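Local structure of Pre-mRNA-splicing factor SAD1 (Saccharomyces cerevisiae, 4MSX) at residues Gly185-Ala190 against His243-Asp248; Ala190-Ala195 against Asp248-Leu253; Gly294-Ala299 against Thr364-Thr369; Trp321-Asp326 against Leu375-Asn380. The protein promotes assembly of newly synthesised U4 snRNA into the U4/U6 snRNP, is required for pre-mRNA splicing, and resembles ubiquitin-specific proteases while lacking their catalytic activity. All coordinates share one frame; numbering follows the deposited sequence. Where two conformers were deposited one is given.

Contact 1 of 4, residues Gly185-Ala190 against His243-Asp248; sequences GFTNAA and HLSVDD
Asn-188 and Asp-247 meet at about a right angle, with the amide and carboxylate planes 49° apart. With CG of Asn-188 anti to the backbone N (chi1 -154°), its ND2 lies 3.0 Å from Asp-247 OD2. The N-H runs almost straight at the oxygen (178°) and reaches it from above the carboxylate plane. At the other end of the amide, OD1 of Asn-188 bonds Thr-191 OG1 and caps the start of helix 189-203. One stride back along the chain, CG2 of Thr-187 sits 3.6 Å from ND1 of His-243, the two side chains crossing nearly perpendicularly. Its OG1 shares one water with His-243 ND1 and another with Ser-245 OG. Phe-186 turns to the other face of the pair of short strands, where CD2 packs on CB of Leu-244 at 3.8 Å. The same ring brings CE2 to 3.9 Å from CG1 of Val-246, while His-196 stacks on it from helix 189-203. Two backbone bonds hold the parallel pairing: Leu-244 N to Gly-185 O (3.0 Å) and Thr-187 N to Leu-244 O (3.0 Å). A further water joins Thr-187 O, Val-246 N and Asp-247 OD1. The carboxylate is thus held through both oxygens, by an amide on OD2 and by water on OD1, an environment that would probably keep it ionised where the two helices begin.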
loop_
_atom_site.group_PDB
_atom_site.type_symbol
_atom_site.label_atom_id
_atom_site.label_comp_id
_atom_site.label_asym_id
_atom_site.label_seq_id
_atom_site.Cartn_x
_atom_site.Cartn_y
_atom_site.Cartn_z
ATOM N N GLY A 185 2.967 -8.423 4.767
ATOM C CA GLY A 185 1.776 -8.765 4.044
ATOM C C GLY A 185 0.507 -8.465 4.827
ATOM O O GLY A 185 0.507 -7.799 5.922
ATOM N N PHE A 186 -0.591 -8.955 4.237
ATOM C CA PHE A 186 -1.914 -8.507 4.595
ATOM C C PHE A 186 -2.843 -9.718 4.524
ATOM O O PHE A 186 -2.690 -10.587 3.635
ATOM C CB PHE A 186 -2.461 -7.470 3.596
ATOM C CG PHE A 186 -1.679 -6.163 3.540
ATOM C CD1 PHE A 186 -0.541 -6.076 2.746
ATOM C CD2 PHE A 186 -2.116 -5.050 4.250
ATOM C CE1 PHE A 186 0.202 -4.908 2.669
ATOM C CE2 PHE A 186 -1.375 -3.834 4.185
ATOM C CZ PHE A 186 -0.228 -3.780 3.368
ATOM N N THR A 187 -3.814 -9.745 5.433
ATOM C CA THR A 187 -4.860 -10.763 5.359
ATOM C C THR A 187 -5.884 -10.432 4.264
ATOM O O THR A 187 -5.996 -9.289 3.794
ATOM C CB THR A 187 -5.523 -10.919 6.766
ATOM O OG1 THR A 187 -5.840 -9.624 7.284
ATOM C CG2 THR A 187 -4.529 -11.580 7.739
ATOM N N ASN A 188 -6.650 -11.452 3.879
ATOM C CA ASN A 188 -7.716 -11.306 2.896
ATOM C C ASN A 188 -7.241 -10.789 1.527
ATOM O O ASN A 188 -7.882 -9.947 0.913
ATOM C CB ASN A 188 -8.835 -10.413 3.404
ATOM C CG ASN A 188 -10.202 -10.761 2.699
ATOM O OD1 ASN A 188 -10.215 -11.615 1.826
ATOM N ND2 ASN A 188 -11.273 -10.087 3.059
ATOM N N ALA A 189 -6.134 -11.319 1.074
ATOM C CA ALA A 189 -5.666 -11.000 -0.283
ATOM C C ALA A 189 -6.690 -11.497 -1.307
ATOM O O ALA A 189 -6.738 -10.982 -2.445
ATOM C CB ALA A 189 -4.329 -11.672 -0.536
ATOM N N ALA A 190 -7.492 -12.507 -0.922
ATOM C CA ALA A 190 -8.455 -13.081 -1.871
ATOM C C ALA A 190 -9.371 -11.949 -2.283
ATOM O O ALA A 190 -9.830 -11.894 -3.401
ATOM C CB ALA A 190 -9.292 -14.256 -1.214
ATOM N N HIS A 243 1.536 -8.901 10.200
ATOM C CA HIS A 243 0.700 -8.658 9.003
ATOM C C HIS A 243 -0.445 -7.734 9.351
ATOM O O HIS A 243 -0.734 -7.506 10.531
ATOM C CB HIS A 243 0.131 -9.954 8.403
ATOM C CG HIS A 243 -0.469 -10.883 9.407
ATOM N ND1 HIS A 243 -1.770 -10.767 9.848
ATOM C CD2 HIS A 243 0.043 -11.970 10.026
ATOM C CE1 HIS A 243 -2.031 -11.738 10.705
ATOM N NE2 HIS A 243 -0.945 -12.475 10.838
ATOM N N LEU A 244 -1.041 -7.120 8.349
ATOM C CA LEU A 244 -2.025 -6.095 8.618
ATOM C C LEU A 244 -3.332 -6.484 7.961
ATOM O O LEU A 244 -3.324 -7.299 7.046
ATOM C CB LEU A 244 -1.588 -4.754 8.029
ATOM C CG LEU A 244 -0.298 -4.216 8.647
ATOM C CD1 LEU A 244 0.086 -2.980 7.849
ATOM C CD2 LEU A 244 -0.588 -3.909 10.158
ATOM N N SER A 245 -4.422 -5.859 8.394
ATOM C CA SER A 245 -5.679 -5.989 7.649
ATOM C C SER A 245 -6.001 -4.602 7.142
ATOM O O SER A 245 -5.976 -3.665 7.939
ATOM C CB SER A 245 -6.839 -6.494 8.558
ATOM O OG SER A 245 -8.078 -6.349 7.842
ATOM N N VAL A 246 -6.343 -4.439 5.856
ATOM C CA VAL A 246 -6.910 -3.147 5.463
ATOM C C VAL A 246 -8.343 -3.246 4.900
ATOM O O VAL A 246 -8.797 -2.343 4.196
ATOM C CB VAL A 246 -5.983 -2.413 4.447
ATOM C CG1 VAL A 246 -4.640 -2.011 5.151
ATOM C CG2 VAL A 246 -5.748 -3.327 3.212
ATOM N N ASP A 247 -9.046 -4.315 5.275
ATOM C CA ASP A 247 -10.447 -4.535 4.829
ATOM C C ASP A 247 -11.297 -3.318 5.166
ATOM O O ASP A 247 -12.013 -2.797 4.313
ATOM C CB ASP A 247 -11.071 -5.759 5.505
ATOM C CG ASP A 247 -10.421 -7.035 5.123
ATOM O OD1 ASP A 247 -9.246 -7.058 4.658
ATOM O OD2 ASP A 247 -11.079 -8.078 5.246
ATOM N N ASP A 248 -11.223 -2.839 6.419
ATOM C CA ASP A 248 -12.057 -1.696 6.785
ATOM C C ASP A 248 -11.687 -0.422 6.044
ATOM O O ASP A 248 -12.566 0.371 5.704
ATOM C CB ASP A 248 -11.940 -1.358 8.293
ATOM C CG ASP A 248 -12.774 -0.141 8.662
ATOM O OD1 ASP A 248 -14.027 -0.249 8.474
ATOM O OD2 ASP A 248 -12.208 0.906 9.088
HETATM O O HOH W 1 -6.676 -6.616 4.084
HETATM O O HOH W 2 -8.278 -8.890 6.637
HETATM O O HOH W 3 -4.408 -9.054 9.910
#

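Contact 2 of 4, residues Ala190-Ala195 against Asp248-Leu253; sequences ATYDYA and DFVSYL
This is an apolar helix-against-helix contact, buried in the ubiquitin-specific protease-like domain, where helix 189-203 and helix 247-256 meet near their N-terminal ends. The axes of the short segments approach to 10.8 Å and are inclined at 75°. The contact is small, with 184 Å² buried in all, and centres on Val-250. With CG1 of Val-250 anti to the backbone N (chi1 179°), that methyl reaches the Tyr-192 ring, 3.5 Å from CE1. Its other methyl, CG2, meets CB of Ala-195 at 3.6 Å, so the two branches of one valine touch two residues nearly one turn apart. The side chains of Tyr-192 and Val-250 slide past each other in opposite directions. Thr-191 lies over the centre of one face of the Tyr-192 ring, its CG2 3.5 Å above the ring plane. From a first torsion of 63°, Tyr-194 crosses Val-250 obliquely and brings its OH to 3.7 Å from CG1 of the valine. No hydrogen bond links the segments; Tyr-192 OH has instead a weak bond to Lys-254 NZ. Phe-269 of helix 266-280 packs against Ala-195. Between the two tyrosines, Asp-193 OD2 bonds His-439 ND1 and Trp-440 N. Helix 189-203 and helix 247-256 belong to what is probably the thumb of the ubiquitin-specific protease fold, and Asp-193 probably occupies the place of the catalytic cysteine of active relatives.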
loop_
_atom_site.group_PDB
_atom_site.type_symbol
_atom_site.label_atom_id
_atom_site.label_comp_id
_atom_site.label_asym_id
_atom_site.label_seq_id
_atom_site.Cartn_x
_atom_site.Cartn_y
_atom_site.Cartn_z
ATOM N N ALA A 190 -7.492 -12.507 -0.922
ATOM C CA ALA A 190 -8.455 -13.081 -1.871
ATOM C C ALA A 190 -9.371 -11.949 -2.283
ATOM O O ALA A 190 -9.830 -11.894 -3.401
ATOM C CB ALA A 190 -9.292 -14.256 -1.214
ATOM N N THR A 191 -9.650 -11.036 -1.369
ATOM C CA THR A 191 -10.521 -9.915 -1.700
ATOM C C THR A 191 -9.781 -8.609 -2.033
ATOM O O THR A 191 -10.253 -7.845 -2.868
ATOM C CB THR A 191 -11.508 -9.661 -0.536
ATOM O OG1 THR A 191 -12.174 -10.889 -0.298
ATOM C CG2 THR A 191 -12.538 -8.564 -0.845
ATOM N N TYR A 192 -8.687 -8.319 -1.322
ATOM C CA TYR A 192 -8.115 -6.981 -1.389
ATOM C C TYR A 192 -6.653 -6.938 -1.947
ATOM O O TYR A 192 -5.946 -5.907 -1.786
ATOM C CB TYR A 192 -8.172 -6.351 0.024
ATOM C CG TYR A 192 -9.635 -6.043 0.417
ATOM C CD1 TYR A 192 -10.401 -5.138 -0.315
ATOM C CD2 TYR A 192 -10.249 -6.698 1.479
ATOM C CE1 TYR A 192 -11.739 -4.849 0.035
ATOM C CE2 TYR A 192 -11.607 -6.376 1.873
ATOM C CZ TYR A 192 -12.333 -5.472 1.131
ATOM O OH TYR A 192 -13.679 -5.195 1.478
ATOM N N ASP A 193 -6.200 -8.002 -2.613
ATOM C CA ASP A 193 -4.805 -8.024 -3.071
ATOM C C ASP A 193 -4.431 -6.818 -3.939
ATOM O O ASP A 193 -3.295 -6.277 -3.801
ATOM C CB ASP A 193 -4.432 -9.299 -3.824
ATOM C CG ASP A 193 -5.407 -9.641 -4.957
ATOM O OD1 ASP A 193 -6.377 -8.875 -5.243
ATOM O OD2 ASP A 193 -5.180 -10.719 -5.549
ATOM N N TYR A 194 -5.352 -6.352 -4.776
ATOM C CA TYR A 194 -5.043 -5.176 -5.615
ATOM C C TYR A 194 -4.747 -3.929 -4.769
ATOM O O TYR A 194 -3.929 -3.078 -5.130
ATOM C CB TYR A 194 -6.166 -4.842 -6.594
ATOM C CG TYR A 194 -7.455 -4.453 -5.903
ATOM C CD1 TYR A 194 -7.685 -3.126 -5.556
ATOM C CD2 TYR A 194 -8.381 -5.412 -5.530
ATOM C CE1 TYR A 194 -8.839 -2.749 -4.904
ATOM C CE2 TYR A 194 -9.546 -5.050 -4.819
ATOM C CZ TYR A 194 -9.754 -3.722 -4.518
ATOM O OH TYR A 194 -10.888 -3.345 -3.826
ATOM N N ALA A 195 -5.442 -3.787 -3.649
ATOM C CA ALA A 195 -5.213 -2.663 -2.771
ATOM C C ALA A 195 -3.943 -2.873 -1.963
ATOM O O ALA A 195 -3.227 -1.908 -1.689
ATOM C CB ALA A 195 -6.440 -2.494 -1.757
ATOM N N ASP A 248 -11.223 -2.839 6.419
ATOM C CA ASP A 248 -12.057 -1.696 6.785
ATOM C C ASP A 248 -11.687 -0.422 6.044
ATOM O O ASP A 248 -12.566 0.371 5.704
ATOM C CB ASP A 248 -11.940 -1.358 8.293
ATOM C CG ASP A 248 -12.774 -0.141 8.662
ATOM O OD1 ASP A 248 -14.027 -0.249 8.474
ATOM O OD2 ASP A 248 -12.208 0.906 9.088
ATOM N N PHE A 249 -10.386 -0.163 5.857
ATOM C CA PHE A 249 -9.968 1.014 5.088
ATOM C C PHE A 249 -10.583 0.939 3.648
ATOM O O PHE A 249 -11.187 1.912 3.169
ATOM C CB PHE A 249 -8.422 1.112 4.995
ATOM C CG PHE A 249 -7.935 2.231 4.106
ATOM C CD1 PHE A 249 -8.244 3.536 4.402
ATOM C CD2 PHE A 249 -7.236 1.963 2.931
ATOM C CE1 PHE A 249 -7.829 4.585 3.592
ATOM C CE2 PHE A 249 -6.808 2.983 2.108
ATOM C CZ PHE A 249 -7.086 4.314 2.439
ATOM N N VAL A 250 -10.438 -0.215 2.994
ATOM C CA VAL A 250 -10.872 -0.301 1.560
ATOM C C VAL A 250 -12.390 -0.254 1.513
ATOM O O VAL A 250 -12.984 0.360 0.647
ATOM C CB VAL A 250 -10.322 -1.554 0.829
ATOM C CG1 VAL A 250 -10.858 -1.534 -0.629
ATOM C CG2 VAL A 250 -8.746 -1.519 0.845
ATOM N N SER A 251 -13.020 -0.852 2.515
ATOM C CA SER A 251 -14.478 -0.835 2.554
ATOM C C SER A 251 -14.950 0.592 2.822
ATOM O O SER A 251 -15.921 1.055 2.218
ATOM C CB SER A 251 -15.015 -1.859 3.572
ATOM O OG SER A 251 -16.372 -1.603 3.746
ATOM N N TYR A 252 -14.219 1.352 3.645
ATOM C CA TYR A 252 -14.543 2.752 3.839
ATOM C C TYR A 252 -14.472 3.538 2.516
ATOM O O TYR A 252 -15.290 4.454 2.222
ATOM C CB TYR A 252 -13.564 3.396 4.914
ATOM C CG TYR A 252 -13.506 4.896 4.851
ATOM C CD1 TYR A 252 -14.468 5.660 5.495
ATOM C CD2 TYR A 252 -12.506 5.564 4.163
ATOM C CE1 TYR A 252 -14.471 7.038 5.419
ATOM C CE2 TYR A 252 -12.494 6.966 4.079
ATOM C CZ TYR A 252 -13.500 7.684 4.715
ATOM O OH TYR A 252 -13.565 9.048 4.658
ATOM N N LEU A 253 -13.431 3.282 1.724
ATOM C CA LEU A 253 -13.355 3.983 0.454
ATOM C C LEU A 253 -14.632 3.759 -0.429
ATOM O O LEU A 253 -15.055 4.642 -1.127
ATOM C CB LEU A 253 -12.131 3.473 -0.340
ATOM C CG LEU A 253 -10.794 3.717 0.386
ATOM C CD1 LEU A 253 -9.662 3.167 -0.585
ATOM C CD2 LEU A 253 -10.556 5.227 0.664
#

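Contact 3 of 4, residues Gly294-Ala299 against Thr364-Thr369; sequences GKVKIA and TVFELT
Thr-364 lies beside Ile-298, with the CG2 methyls of the two residues 3.9 Å apart. Val-365 and Ala-299 form a hydrogen-bonded antiparallel pair, N of each bonding O of the other at 2.9 Å. Phe-366 turns to the face carrying Ile-298, and CG anti to the carbonyl carbon (chi1 -75°), on the side of its own N, lays the ring beside that residue. Its CE2 is 3.6 Å from Ile-298 CG1, while Ile-298 CG2 stands over one ring face; Lys-353 adds a cation-pi contact. Strand 294-299 is the middle member of a three-stranded antiparallel sheet, with 315-320 along its other edge; the contact's centre lies about 30 Å from that of the chain, consistent with the fingers of the ubiquitin-specific protease fold. Glu-367 accepts at its O the nearly straight (172°) N-H of Lys-297, N to O 2.7 Å. Both side chains are extended, and a water bridges Lys-297 NZ and Glu-367 OE1, 4.7 Å apart. Leu-368 faces the same side as Val-296, and Phe-354 of helix 352-355 touches it. Thr-369 CG2 lies 3.6 Å from Lys-297 CB, the side chains crossing at about a right angle, and Thr-369 N bonds Lys-295 O weakly.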
loop_
_atom_site.group_PDB
_atom_site.type_symbol
_atom_site.label_atom_id
_atom_site.label_comp_id
_atom_site.label_asym_id
_atom_site.label_seq_id
_atom_site.Cartn_x
_atom_site.Cartn_y
_atom_site.Cartn_z
ATOM N N GLY A 294 5.135 12.294 -14.532
ATOM C CA GLY A 294 5.956 12.397 -15.723
ATOM C C GLY A 294 5.232 13.218 -16.760
ATOM O O GLY A 294 4.066 13.601 -16.566
ATOM N N LYS A 295 5.884 13.484 -17.900
ATOM C CA LYS A 295 5.188 14.150 -18.990
ATOM C C LYS A 295 5.693 13.556 -20.287
ATOM O O LYS A 295 6.899 13.303 -20.437
ATOM C CB LYS A 295 5.467 15.665 -19.003
ATOM C CG LYS A 295 4.958 16.393 -17.800
ATOM C CD LYS A 295 5.154 17.914 -17.934
ATOM C CE LYS A 295 4.738 18.634 -16.630
ATOM N NZ LYS A 295 4.883 20.108 -16.741
ATOM N N VAL A 296 4.758 13.284 -21.199
ATOM C CA VAL A 296 5.100 12.834 -22.545
ATOM C C VAL A 296 4.719 13.951 -23.498
ATOM O O VAL A 296 3.652 14.564 -23.357
ATOM C CB VAL A 296 4.301 11.576 -22.994
ATOM C CG1 VAL A 296 4.761 11.131 -24.378
ATOM C CG2 VAL A 296 4.445 10.455 -22.014
ATOM N N LYS A 297 5.585 14.231 -24.465
ATOM C CA LYS A 297 5.246 15.204 -25.486
ATOM C C LYS A 297 5.070 14.457 -26.788
ATOM O O LYS A 297 5.910 13.631 -27.159
ATOM C CB LYS A 297 6.393 16.232 -25.583
ATOM C CG LYS A 297 6.379 17.112 -26.840
ATOM C CD LYS A 297 7.640 18.015 -26.862
ATOM C CE LYS A 297 7.580 19.029 -28.000
ATOM N NZ LYS A 297 8.869 19.766 -28.178
ATOM N N ILE A 298 3.991 14.733 -27.497
ATOM C CA ILE A 298 3.784 14.116 -28.795
ATOM C C ILE A 298 3.753 15.230 -29.831
ATOM O O ILE A 298 2.985 16.193 -29.662
ATOM C CB ILE A 298 2.419 13.348 -28.845
ATOM C CG1 ILE A 298 2.360 12.292 -27.744
ATOM C CG2 ILE A 298 2.219 12.739 -30.218
ATOM C CD1 ILE A 298 1.636 12.762 -26.516
ATOM N N ALA A 299 4.555 15.119 -30.886
ATOM C CA ALA A 299 4.705 16.229 -31.821
ATOM C C ALA A 299 4.770 15.773 -33.264
ATOM O O ALA A 299 5.334 14.726 -33.564
ATOM C CB ALA A 299 5.996 17.014 -31.490
ATOM N N THR A 364 5.354 11.746 -36.737
ATOM C CA THR A 364 5.004 11.769 -35.318
ATOM C C THR A 364 6.166 11.308 -34.419
ATOM O O THR A 364 6.825 10.300 -34.687
ATOM C CB THR A 364 3.775 10.917 -35.002
ATOM O OG1 THR A 364 2.648 11.419 -35.723
ATOM C CG2 THR A 364 3.468 10.978 -33.507
ATOM N N VAL A 365 6.400 12.055 -33.346
ATOM C CA VAL A 365 7.530 11.815 -32.469
ATOM C C VAL A 365 7.070 11.903 -31.004
ATOM O O VAL A 365 6.318 12.815 -30.630
ATOM C CB VAL A 365 8.629 12.858 -32.739
ATOM C CG1 VAL A 365 9.725 12.760 -31.718
ATOM C CG2 VAL A 365 9.204 12.656 -34.143
ATOM N N PHE A 366 7.526 10.950 -30.194
ATOM C CA PHE A 366 7.130 10.828 -28.781
ATOM C C PHE A 366 8.352 11.099 -27.948
ATOM O O PHE A 366 9.418 10.566 -28.266
ATOM C CB PHE A 366 6.689 9.406 -28.483
ATOM C CG PHE A 366 5.343 9.069 -29.028
ATOM C CD1 PHE A 366 5.206 8.641 -30.338
ATOM C CD2 PHE A 366 4.223 9.175 -28.229
ATOM C CE1 PHE A 366 3.964 8.329 -30.845
ATOM C CE2 PHE A 366 2.970 8.859 -28.721
ATOM C CZ PHE A 366 2.842 8.435 -30.031
ATOM N N GLU A 367 8.224 11.888 -26.891
ATOM C CA GLU A 367 9.371 12.168 -26.063
ATOM C C GLU A 367 8.960 12.266 -24.594
ATOM O O GLU A 367 7.974 12.926 -24.296
ATOM C CB GLU A 367 9.983 13.513 -26.471
ATOM C CG GLU A 367 11.301 13.820 -25.757
ATOM C CD GLU A 367 11.881 15.195 -26.140
ATOM O OE1 GLU A 367 11.302 15.877 -27.028
ATOM O OE2 GLU A 367 12.913 15.595 -25.542
ATOM N N LEU A 368 9.719 11.658 -23.695
ATOM C CA LEU A 368 9.473 11.885 -22.258
ATOM C C LEU A 368 10.112 13.203 -21.875
ATOM O O LEU A 368 11.322 13.270 -21.757
ATOM C CB LEU A 368 10.044 10.725 -21.425
ATOM C CG LEU A 368 9.236 9.454 -21.689
ATOM C CD1 LEU A 368 9.907 8.227 -21.097
ATOM C CD2 LEU A 368 7.801 9.632 -21.159
ATOM N N THR A 369 9.335 14.270 -21.734
ATOM C CA THR A 369 9.960 15.564 -21.437
ATOM C C THR A 369 10.026 15.873 -19.939
ATOM O O THR A 369 10.660 16.841 -19.547
ATOM C CB THR A 369 9.218 16.705 -22.080
ATOM O OG1 THR A 369 7.823 16.608 -21.723
ATOM C CG2 THR A 369 9.377 16.652 -23.610
HETATM O O HOH W 4 7.706 14.615 -29.096
HETATM O O HOH W 5 11.174 18.460 -26.641
#

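Contact 4 of 4, residues Trp321-Asp326 against Leu375-Asn380; sequences WVLTLD and LIFHFN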
loop_
_atom_site.group_PDB
_atom_site.type_symbol
_atom_site.label_atom_id
_atom_site.label_comp_id
_atom_site.label_asym_id
_atom_site.label_seq_id
_atom_site.Cartn_x
_atom_site.Cartn_y
_atom_site.Cartn_z
ATOM N N TRP A 321 0.672 9.792 -14.305
ATOM C CA TRP A 321 1.162 9.105 -13.116
ATOM C C TRP A 321 1.755 7.793 -13.543
ATOM O O TRP A 321 2.668 7.318 -12.929
ATOM C CB TRP A 321 -0.013 8.724 -12.132
ATOM C CG TRP A 321 -0.761 9.843 -11.566
ATOM C CD1 TRP A 321 -2.121 10.089 -11.669
ATOM C CD2 TRP A 321 -0.221 10.887 -10.749
ATOM N NE1 TRP A 321 -2.433 11.218 -10.934
ATOM C CE2 TRP A 321 -1.280 11.732 -10.390
ATOM C CE3 TRP A 321 1.080 11.193 -10.310
ATOM C CZ2 TRP A 321 -1.097 12.859 -9.552
ATOM C CZ3 TRP A 321 1.268 12.311 -9.530
ATOM C CH2 TRP A 321 0.182 13.131 -9.153
ATOM N N VAL A 322 1.109 7.127 -14.512
ATOM C CA VAL A 322 1.532 5.780 -14.852
ATOM C C VAL A 322 1.667 5.763 -16.375
ATOM O O VAL A 322 0.756 6.161 -17.083
ATOM C CB VAL A 322 0.471 4.728 -14.384
ATOM C CG1 VAL A 322 0.767 3.363 -15.020
ATOM C CG2 VAL A 322 0.434 4.655 -12.836
ATOM N N LEU A 323 2.799 5.304 -16.873
ATOM C CA LEU A 323 3.019 5.259 -18.321
ATOM C C LEU A 323 2.709 3.900 -18.863
ATOM O O LEU A 323 3.326 2.930 -18.466
ATOM C CB LEU A 323 4.493 5.579 -18.616
ATOM C CG LEU A 323 4.793 5.618 -20.123
ATOM C CD1 LEU A 323 4.048 6.743 -20.816
ATOM C CD2 LEU A 323 6.298 5.774 -20.303
ATOM N N THR A 324 1.722 3.808 -19.752
ATOM C CA THR A 324 1.309 2.509 -20.271
ATOM C C THR A 324 2.182 2.161 -21.454
ATOM O O THR A 324 2.347 2.965 -22.340
ATOM C CB THR A 324 -0.177 2.490 -20.703
ATOM O OG1 THR A 324 -0.990 2.548 -19.519
ATOM C CG2 THR A 324 -0.510 1.164 -21.491
ATOM N N LEU A 325 2.761 0.975 -21.407
ATOM C CA LEU A 325 3.596 0.446 -22.487
ATOM C C LEU A 325 2.765 -0.651 -23.179
ATOM O O LEU A 325 2.348 -1.613 -22.550
ATOM C CB LEU A 325 4.877 -0.148 -21.904
ATOM C CG LEU A 325 5.741 0.864 -21.120
ATOM C CD1 LEU A 325 7.025 0.254 -20.552
ATOM C CD2 LEU A 325 6.054 2.109 -21.993
ATOM N N ASP A 326 2.450 -0.462 -24.450
ATOM C CA ASP A 326 1.681 -1.456 -25.199
ATOM C C ASP A 326 2.567 -2.635 -25.605
ATOM O O ASP A 326 3.666 -2.442 -26.009
ATOM C CB ASP A 326 1.075 -0.820 -26.449
ATOM C CG ASP A 326 -0.020 0.203 -26.121
ATOM O OD1 ASP A 326 -0.927 -0.094 -25.286
ATOM O OD2 ASP A 326 0.055 1.324 -26.681
ATOM N N LEU A 375 9.272 6.638 -11.760
ATOM C CA LEU A 375 8.651 6.408 -13.074
ATOM C C LEU A 375 7.925 5.081 -12.964
ATOM O O LEU A 375 8.537 4.041 -12.670
ATOM C CB LEU A 375 9.783 6.353 -14.136
ATOM C CG LEU A 375 9.394 6.171 -15.610
ATOM C CD1 LEU A 375 8.367 7.237 -16.035
ATOM C CD2 LEU A 375 10.680 6.242 -16.486
ATOM N N ILE A 376 6.603 5.134 -13.145
ATOM C CA ILE A 376 5.751 3.962 -12.956
ATOM C C ILE A 376 5.246 3.496 -14.315
ATOM O O ILE A 376 4.597 4.277 -15.046
ATOM C CB ILE A 376 4.536 4.344 -12.067
ATOM C CG1 ILE A 376 5.024 4.996 -10.780
ATOM C CG2 ILE A 376 3.667 3.057 -11.790
ATOM C CD1 ILE A 376 3.848 5.554 -9.859
ATOM N N PHE A 377 5.544 2.247 -14.649
ATOM C CA PHE A 377 5.105 1.690 -15.929
ATOM C C PHE A 377 3.951 0.750 -15.680
ATOM O O PHE A 377 3.925 0.038 -14.679
ATOM C CB PHE A 377 6.186 0.805 -16.544
ATOM C CG PHE A 377 7.446 1.558 -16.939
ATOM C CD1 PHE A 377 7.363 2.814 -17.521
ATOM C CD2 PHE A 377 8.688 0.979 -16.743
ATOM C CE1 PHE A 377 8.524 3.505 -17.926
ATOM C CE2 PHE A 377 9.877 1.675 -17.126
ATOM C CZ PHE A 377 9.785 2.926 -17.690
ATOM N N HIS A 378 3.079 0.681 -16.659
ATOM C CA HIS A 378 2.009 -0.337 -16.674
ATOM C C HIS A 378 2.160 -1.119 -17.995
ATOM O O HIS A 378 2.268 -0.503 -19.061
ATOM C CB HIS A 378 0.671 0.388 -16.680
ATOM C CG HIS A 378 -0.483 -0.422 -17.222
ATOM N ND1 HIS A 378 -1.296 0.045 -18.234
ATOM C CD2 HIS A 378 -0.992 -1.623 -16.844
ATOM C CE1 HIS A 378 -2.246 -0.853 -18.481
ATOM N NE2 HIS A 378 -2.113 -1.849 -17.622
ATOM N N PHE A 379 2.146 -2.443 -17.925
ATOM C CA PHE A 379 2.222 -3.280 -19.161
ATOM C C PHE A 379 0.818 -3.646 -19.533
ATOM O O PHE A 379 0.097 -4.224 -18.725
ATOM C CB PHE A 379 3.096 -4.487 -18.910
ATOM C CG PHE A 379 4.505 -4.071 -18.547
ATOM C CD1 PHE A 379 5.432 -3.747 -19.548
ATOM C CD2 PHE A 379 4.862 -3.880 -17.226
ATOM C CE1 PHE A 379 6.729 -3.288 -19.200
ATOM C CE2 PHE A 379 6.137 -3.408 -16.865
ATOM C CZ PHE A 379 7.068 -3.122 -17.851
ATOM N N ASN A 380 0.410 -3.311 -20.755
ATOM C CA ASN A 380 -1.028 -3.361 -21.049
ATOM C C ASN A 380 -1.458 -4.797 -21.345
ATOM O O ASN A 380 -1.586 -5.175 -22.501
ATOM C CB ASN A 380 -1.339 -2.466 -22.230
ATOM C CG ASN A 380 -2.840 -2.301 -22.432
ATOM O OD1 ASN A 380 -3.629 -2.670 -21.551
ATOM N ND2 ASN A 380 -3.240 -1.757 -23.571
HETATM O O HOH W 6 5.478 7.813 -13.170
#
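As bridge partners Thr-324 and His-378 stand on one face, and their first torsions bring OG1 and ND1 together: the imidazole leaves with CG anti to the backbone N (chi1 157°), while OG1 of Thr-324 sits beside its own N (chi1 -71°). OG1 of Thr-324 meets ND1 of His-378 in the ring plane at 2.8 Å, a hydrogen bond in which either could donate. Phe-474 meets the same imidazole edge-to-face. Val-322 CG1 presses on His-378 CB at 3.4 Å. On the other face, Leu-325 and Leu-323 share the Phe-377 ring. CD1 of Leu-325 is 4.1 Å from the ring centroid, a CH-pi contact over the face, whereas CD2 of Leu-323 stands at the edge, 4.0 Å from CE1. The same Leu-325 CD1 reaches Phe-379 CE1 at 3.8 Å. Backbone bonds give the parallel register: Leu-323 N to Ile-376 O and Leu-325 N to His-378 O, both nearly straight, each at 2.8 Å, with return bonds from His-378 N and Asn-380 N. With strand 472-480 running antiparallel along the other edge of 374-379, this parallel pair belongs to the mixed sheet that probably forms the palm of the ubiquitin-specific protease fold.

In the fold
From the N terminus, contact 1 comes first: a largely helical excursion of 52 residues leaves at 190 and returns at 243. Contact 1 pairs strands 185-186 and 243-244 at the starts of two helices; contact 2, closing an equally long loop, packs those helices, 189-203 and 247-256, together. The two loops cross rather than nest, touching where Asp-247 OD1 lies 3.4 Å from Tyr-192 CD2. Then 294-299 with 364-369 closes a loop of 64 residues and 321-326 with 375-380 one of 48, again crossing. Each pairs strands inside its own sheet; the sheets are linked by Val-296 and Leu-368 packing on Leu-323 and by the chain running from 365-370 into 374-379.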